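Local structure of hydrogenase maturation factor (3VTH) at residues 133-147 with 356-368. The protein probably uses carbamoyl phosphate and ATP to S-carbamoylate the C-terminal cysteine of HypE during [NiFe]-hydrogenase maturation. Numbering follows the deposited sequence.
Sequences FINCTNCGPRFSIIE and LLNNRDIVNRIDD. With ZN (zinc ion), chain C.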
loop_
_atom_site.group_PDB
_atom_site.type_symbol
_atom_site.label_atom_id
_atom_site.label_comp_id
_atom_site.label_asym_id
_atom_site.label_seq_id
_atom_site.Cartn_x
_atom_site.Cartn_y
_atom_site.Cartn_z
ATOM N N PHE A 133 4.255 -10.429 23.618
ATOM C CA PHE A 133 5.116 -9.481 22.890
ATOM C C PHE A 133 6.458 -10.081 22.474
ATOM O O PHE A 133 7.442 -9.361 22.206
ATOM C CB PHE A 133 5.289 -8.180 23.694
ATOM C CG PHE A 133 3.978 -7.496 23.990
ATOM C CD1 PHE A 133 3.367 -6.698 23.028
ATOM C CD2 PHE A 133 3.324 -7.717 25.190
ATOM C CE1 PHE A 133 2.129 -6.092 23.286
ATOM C CE2 PHE A 133 2.088 -7.119 25.459
ATOM C CZ PHE A 133 1.495 -6.311 24.512
ATOM N N ILE A 134 6.486 -11.403 22.399
ATOM C CA ILE A 134 7.682 -12.104 21.933
ATOM C C ILE A 134 8.140 -11.583 20.562
ATOM O O ILE A 134 7.327 -11.412 19.654
ATOM C CB ILE A 134 7.481 -13.634 21.938
ATOM C CG1 ILE A 134 8.816 -14.363 21.721
ATOM C CG2 ILE A 134 6.380 -14.072 20.935
ATOM C CD1 ILE A 134 8.748 -15.878 22.058
ATOM N N ASN A 135 9.437 -11.273 20.453
ATOM C CA ASN A 135 10.051 -10.903 19.166
ATOM C C ASN A 135 11.553 -11.193 19.253
ATOM O O ASN A 135 12.020 -11.683 20.274
ATOM C CB ASN A 135 9.800 -9.421 18.826
ATOM C CG ASN A 135 10.256 -8.472 19.945
ATOM O OD1 ASN A 135 11.164 -8.777 20.731
ATOM N ND2 ASN A 135 9.625 -7.314 20.014
ATOM N N CYS A 136 12.295 -10.890 18.193
ATOM C CA CYS A 136 13.733 -11.109 18.166
ATOM C C CYS A 136 14.296 -10.226 17.056
ATOM O O CYS A 136 13.577 -9.388 16.520
ATOM C CB CYS A 136 14.042 -12.598 17.911
ATOM S SG CYS A 136 13.613 -13.190 16.251
ATOM N N THR A 137 15.578 -10.391 16.724
ATOM C CA THR A 137 16.184 -9.573 15.659
ATOM C C THR A 137 15.533 -9.793 14.289
ATOM O O THR A 137 15.666 -8.942 13.411
ATOM C CB THR A 137 17.718 -9.794 15.532
ATOM O OG1 THR A 137 17.994 -11.152 15.183
ATOM C CG2 THR A 137 18.413 -9.477 16.826
ATOM N N ASN A 138 14.820 -10.912 14.121
ATOM C CA ASN A 138 14.244 -11.292 12.825
ATOM C C ASN A 138 12.733 -11.032 12.636
ATOM O O ASN A 138 12.171 -11.427 11.597
ATOM C CB ASN A 138 14.520 -12.785 12.529
ATOM C CG ASN A 138 16.001 -13.105 12.380
ATOM O OD1 ASN A 138 16.759 -12.353 11.768
ATOM N ND2 ASN A 138 16.411 -14.248 12.930
ATOM N N CYS A 139 12.086 -10.397 13.618
ATOM C CA CYS A 139 10.625 -10.175 13.587
ATOM C C CYS A 139 10.171 -9.101 14.574
ATOM O O CYS A 139 10.953 -8.653 15.420
ATOM C CB CYS A 139 9.871 -11.485 13.869
ATOM S SG CYS A 139 9.781 -12.022 15.625
ATOM N N GLY A 140 8.911 -8.685 14.459
ATOM C CA GLY A 140 8.316 -7.732 15.402
ATOM C C GLY A 140 8.211 -6.313 14.851
ATOM O O GLY A 140 8.577 -6.046 13.699
ATOM N N PRO A 141 7.687 -5.391 15.666
ATOM C CA PRO A 141 7.564 -4.004 15.252
ATOM C C PRO A 141 8.922 -3.374 15.023
ATOM O O PRO A 141 9.903 -3.737 15.701
ATOM C CB PRO A 141 6.878 -3.332 16.448
ATOM C CG PRO A 141 7.079 -4.229 17.576
ATOM C CD PRO A 141 7.145 -5.613 17.017
ATOM N N ARG A 142 8.978 -2.477 14.044
ATOM C CA ARG A 142 10.167 -1.697 13.771
ATOM C C ARG A 142 9.692 -0.262 13.589
ATOM O O ARG A 142 9.586 0.476 14.559
ATOM C CB ARG A 142 10.940 -2.232 12.545
ATOM C CG ARG A 142 11.606 -3.622 12.739
ATOM C CD ARG A 142 12.671 -3.626 13.862
ATOM N NE ARG A 142 13.362 -4.921 13.895
ATOM C CZ ARG A 142 12.957 -5.988 14.580
ATOM N NH1 ARG A 142 11.857 -5.939 15.318
ATOM N NH2 ARG A 142 13.655 -7.122 14.515
ATOM N N PHE A 143 9.372 0.119 12.351
ATOM C CA PHE A 143 8.857 1.462 12.064
ATOM C C PHE A 143 7.881 1.993 13.117
ATOM O O PHE A 143 8.068 3.104 13.653
ATOM C CB PHE A 143 8.179 1.487 10.685
ATOM C CG PHE A 143 7.540 2.805 10.365
ATOM C CD1 PHE A 143 6.171 2.895 10.168
ATOM C CD2 PHE A 143 8.309 3.967 10.296
ATOM C CE1 PHE A 143 5.573 4.136 9.874
ATOM C CE2 PHE A 143 7.717 5.213 10.007
ATOM C CZ PHE A 143 6.356 5.297 9.795
ATOM N N SER A 144 6.857 1.202 13.438
ATOM C CA SER A 144 5.821 1.651 14.364
ATOM C C SER A 144 6.351 2.130 15.724
ATOM O O SER A 144 5.718 2.971 16.346
ATOM C CB SER A 144 4.767 0.560 14.605
ATOM O OG SER A 144 5.391 -0.621 15.108
ATOM N N ILE A 145 7.483 1.595 16.183
ATOM C CA ILE A 145 8.000 1.979 17.506
ATOM C C ILE A 145 9.324 2.752 17.482
ATOM O O ILE A 145 9.889 3.036 18.532
ATOM C CB ILE A 145 8.123 0.761 18.448
ATOM C CG1 ILE A 145 9.163 -0.238 17.916
ATOM C CG2 ILE A 145 6.710 0.093 18.648
ATOM C CD1 ILE A 145 9.537 -1.298 18.942
ATOM N N ILE A 146 9.789 3.126 16.293
ATOM C CA ILE A 146 11.090 3.813 16.144
ATOM C C ILE A 146 10.888 5.334 16.174
ATOM O O ILE A 146 10.098 5.874 15.397
ATOM C CB ILE A 146 11.839 3.332 14.860
ATOM C CG1 ILE A 146 12.384 1.908 15.068
ATOM C CG2 ILE A 146 13.007 4.287 14.466
ATOM C CD1 ILE A 146 12.772 1.168 13.753
ATOM N N GLU A 147 11.598 6.016 17.077
ATOM C CA GLU A 147 11.492 7.465 17.203
ATOM C C GLU A 147 12.547 8.200 16.386
ATOM O O GLU A 147 12.351 9.353 16.016
ATOM C CB GLU A 147 11.649 7.890 18.666
ATOM C CG GLU A 147 10.689 7.218 19.634
ATOM C CD GLU A 147 10.958 7.616 21.071
ATOM O OE1 GLU A 147 12.032 8.187 21.357
ATOM O OE2 GLU A 147 10.096 7.361 21.926
ATOM N N LEU A 356 -8.711 -4.471 24.178
ATOM C CA LEU A 356 -7.445 -5.083 24.542
ATOM C C LEU A 356 -6.336 -4.065 24.303
ATOM O O LEU A 356 -5.861 -3.877 23.166
ATOM C CB LEU A 356 -7.172 -6.383 23.766
ATOM C CG LEU A 356 -5.934 -7.165 24.235
ATOM C CD1 LEU A 356 -6.149 -7.780 25.624
ATOM C CD2 LEU A 356 -5.525 -8.246 23.222
ATOM N N LEU A 357 -5.950 -3.411 25.393
ATOM C CA LEU A 357 -4.915 -2.386 25.401
ATOM C C LEU A 357 -3.529 -3.000 25.644
ATOM O O LEU A 357 -3.421 -4.171 25.992
ATOM C CB LEU A 357 -5.219 -1.436 26.560
ATOM C CG LEU A 357 -6.103 -0.188 26.467
ATOM C CD1 LEU A 357 -7.140 -0.175 25.332
ATOM C CD2 LEU A 357 -6.733 0.104 27.805
ATOM N N ASN A 358 -2.472 -2.201 25.452
ATOM C CA ASN A 358 -1.158 -2.538 25.988
ATOM C C ASN A 358 -0.362 -1.265 26.263
ATOM O O ASN A 358 -0.743 -0.180 25.810
ATOM C CB ASN A 358 -0.398 -3.518 25.067
ATOM C CG ASN A 358 0.090 -2.877 23.788
ATOM O OD1 ASN A 358 0.895 -1.928 23.809
ATOM N ND2 ASN A 358 -0.358 -3.417 22.653
ATOM N N ASN A 359 0.737 -1.383 27.005
ATOM C CA ASN A 359 1.483 -0.193 27.385
ATOM C C ASN A 359 2.760 0.020 26.578
ATOM O O ASN A 359 3.648 0.706 27.039
ATOM C CB ASN A 359 1.768 -0.193 28.903
ATOM C CG ASN A 359 2.581 -1.401 29.342
ATOM O OD1 ASN A 359 2.775 -2.355 28.576
ATOM N ND2 ASN A 359 3.078 -1.361 30.561
ATOM N N ARG A 360 2.859 -0.555 25.376
ATOM C CA ARG A 360 3.976 -0.221 24.478
ATOM C C ARG A 360 3.521 0.892 23.536
ATOM O O ARG A 360 2.645 0.674 22.688
ATOM C CB ARG A 360 4.466 -1.447 23.673
ATOM C CG ARG A 360 5.700 -1.156 22.765
ATOM C CD ARG A 360 6.203 -2.394 21.990
ATOM N NE ARG A 360 5.142 -3.006 21.177
ATOM C CZ ARG A 360 5.140 -4.274 20.769
ATOM N NH1 ARG A 360 6.146 -5.074 21.080
ATOM N NH2 ARG A 360 4.134 -4.748 20.043
ATOM N N ASP A 361 4.101 2.079 23.678
ATOM C CA ASP A 361 3.736 3.215 22.805
ATOM C C ASP A 361 3.861 2.891 21.326
ATOM O O ASP A 361 4.823 2.255 20.892
ATOM C CB ASP A 361 4.582 4.447 23.102
ATOM C CG ASP A 361 4.221 5.103 24.421
ATOM O OD1 ASP A 361 4.861 6.125 24.740
ATOM O OD2 ASP A 361 3.300 4.618 25.139
ATOM N N ILE A 362 2.855 3.301 20.558
ATOM C CA ILE A 362 2.953 3.272 19.101
ATOM C C ILE A 362 3.399 4.676 18.734
ATOM O O ILE A 362 2.700 5.649 19.032
ATOM C CB ILE A 362 1.609 2.928 18.414
ATOM C CG1 ILE A 362 1.183 1.497 18.768
ATOM C CG2 ILE A 362 1.709 3.129 16.852
ATOM C CD1 ILE A 362 -0.285 1.150 18.361
ATOM N N VAL A 363 4.586 4.777 18.140
ATOM C CA VAL A 363 5.126 6.062 17.737
ATOM C C VAL A 363 4.556 6.498 16.393
ATOM O O VAL A 363 4.150 7.648 16.226
ATOM C CB VAL A 363 6.688 6.028 17.662
ATOM C CG1 VAL A 363 7.224 7.382 17.227
ATOM C CG2 VAL A 363 7.266 5.613 19.058
ATOM N N ASN A 364 4.544 5.569 15.443
ATOM C CA ASN A 364 4.103 5.851 14.093
ATOM C C ASN A 364 2.967 4.910 13.732
ATOM O O ASN A 364 3.189 3.722 13.503
ATOM C CB ASN A 364 5.283 5.684 13.112
ATOM C CG ASN A 364 6.498 6.532 13.510
ATOM O OD1 ASN A 364 7.579 6.000 13.808
ATOM N ND2 ASN A 364 6.314 7.848 13.553
ATOM N N ARG A 365 1.744 5.423 13.682
ATOM C CA ARG A 365 0.613 4.544 13.356
ATOM C C ARG A 365 0.718 4.163 11.881
ATOM O O ARG A 365 1.330 4.900 11.089
ATOM C CB ARG A 365 -0.719 5.244 13.654
ATOM C CG ARG A 365 -1.241 6.104 12.499
ATOM C CD ARG A 365 -2.351 6.969 12.995
ATOM N NE ARG A 365 -1.854 8.101 13.772
ATOM C CZ ARG A 365 -2.595 8.784 14.633
ATOM N NH1 ARG A 365 -3.866 8.433 14.846
ATOM N NH2 ARG A 365 -2.065 9.795 15.303
ATOM N N ILE A 366 0.148 3.009 11.509
ATOM C CA ILE A 366 0.225 2.526 10.133
ATOM C C ILE A 366 -0.851 1.469 9.881
ATOM O O ILE A 366 -1.004 0.539 10.654
ATOM C CB ILE A 366 1.668 1.987 9.785
ATOM C CG1 ILE A 366 1.778 1.542 8.324
ATOM C CG2 ILE A 366 2.101 0.855 10.749
ATOM C CD1 ILE A 366 3.267 1.467 7.791
ATOM N N ASP A 367 -1.617 1.639 8.809
ATOM C CA ASP A 367 -2.675 0.682 8.480
ATOM C C ASP A 367 -2.146 -0.644 7.949
ATOM O O ASP A 367 -1.000 -0.731 7.520
ATOM C CB ASP A 367 -3.610 1.307 7.438
ATOM C CG ASP A 367 -4.578 2.285 8.061
ATOM O OD1 ASP A 367 -5.442 1.847 8.850
ATOM O OD2 ASP A 367 -4.455 3.496 7.787
ATOM N N ASP A 368 -2.995 -1.664 7.941
ATOM C CA ASP A 368 -2.673 -2.904 7.238
ATOM C C ASP A 368 -2.514 -2.638 5.743
ATOM O O ASP A 368 -3.218 -1.791 5.179
ATOM C CB ASP A 368 -3.785 -3.945 7.438
ATOM C CG ASP A 368 -3.979 -4.327 8.893
ATOM O OD1 ASP A 368 -3.026 -4.164 9.705
ATOM O OD2 ASP A 368 -5.109 -4.772 9.228
HETATM ZN ZN ZN C . 11.345 -13.659 16.067
HETATM O O HOH W 1 6.868 -7.550 19.890
HETATM O O HOH W 2 9.362 -4.167 20.673
#
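Asn358, at the end of strand 354-358, meets the Phe133 ring through its CB, 3.4 Å from Phe133 CZ, with the amide and ring planes nearly perpendicular. Its OD1 accepts from Arg360 N on an in-plane lone pair, an Asx turn that folds the chain where the strand stops. Arg360 then reaches across: CG lies anti to the backbone N (chi1 -177°) and the chain bends at chi3, setting the guanidinium between Pro141 CG on one face and Phe133 CD1 on the other. Arg360 NH2 stands at the edge of the Phe133 ring, so this is not a cation-pi stack. In the guanidinium plane, a water accepts from Arg360 NH1 at 2.8 Å and donates to Phe133 O. Further along, the Ile145 CG2 methyl lies 3.6 Å from Asp361 O. Val363 N and Asn364 N both donate to Ser144 O, at 2.8 Å and 3.0 Å; the first bond approaches nearly head-on to the carbonyl but bends at hydrogen (135°), whereas the second is straight (169°). Val363 CG2 packs on CG of Glu147, a residue whose carboxylate forms a salt bridge with Lys159. Asn364 CB sits over one face of the Phe143 ring, 3.8 Å from its centroid, a CH-pi contact, and Ile366 CD1 touches Phe143 CD1. An alanine in place of Phe143 would take away that face and probably leave Asn364 CB and the Ile366 methyl without their apolar partner. Farther back in 133-147, Cys136 and Cys139 bind zinc with Cys114 and Cys117, and Arg142 grips the backbone carbonyls of Cys136 and Cys139. The contact thus docks a four-cysteine HypF-type zinc finger onto the YrdC-like domain through the end of strand 354-358 and the loop that follows it.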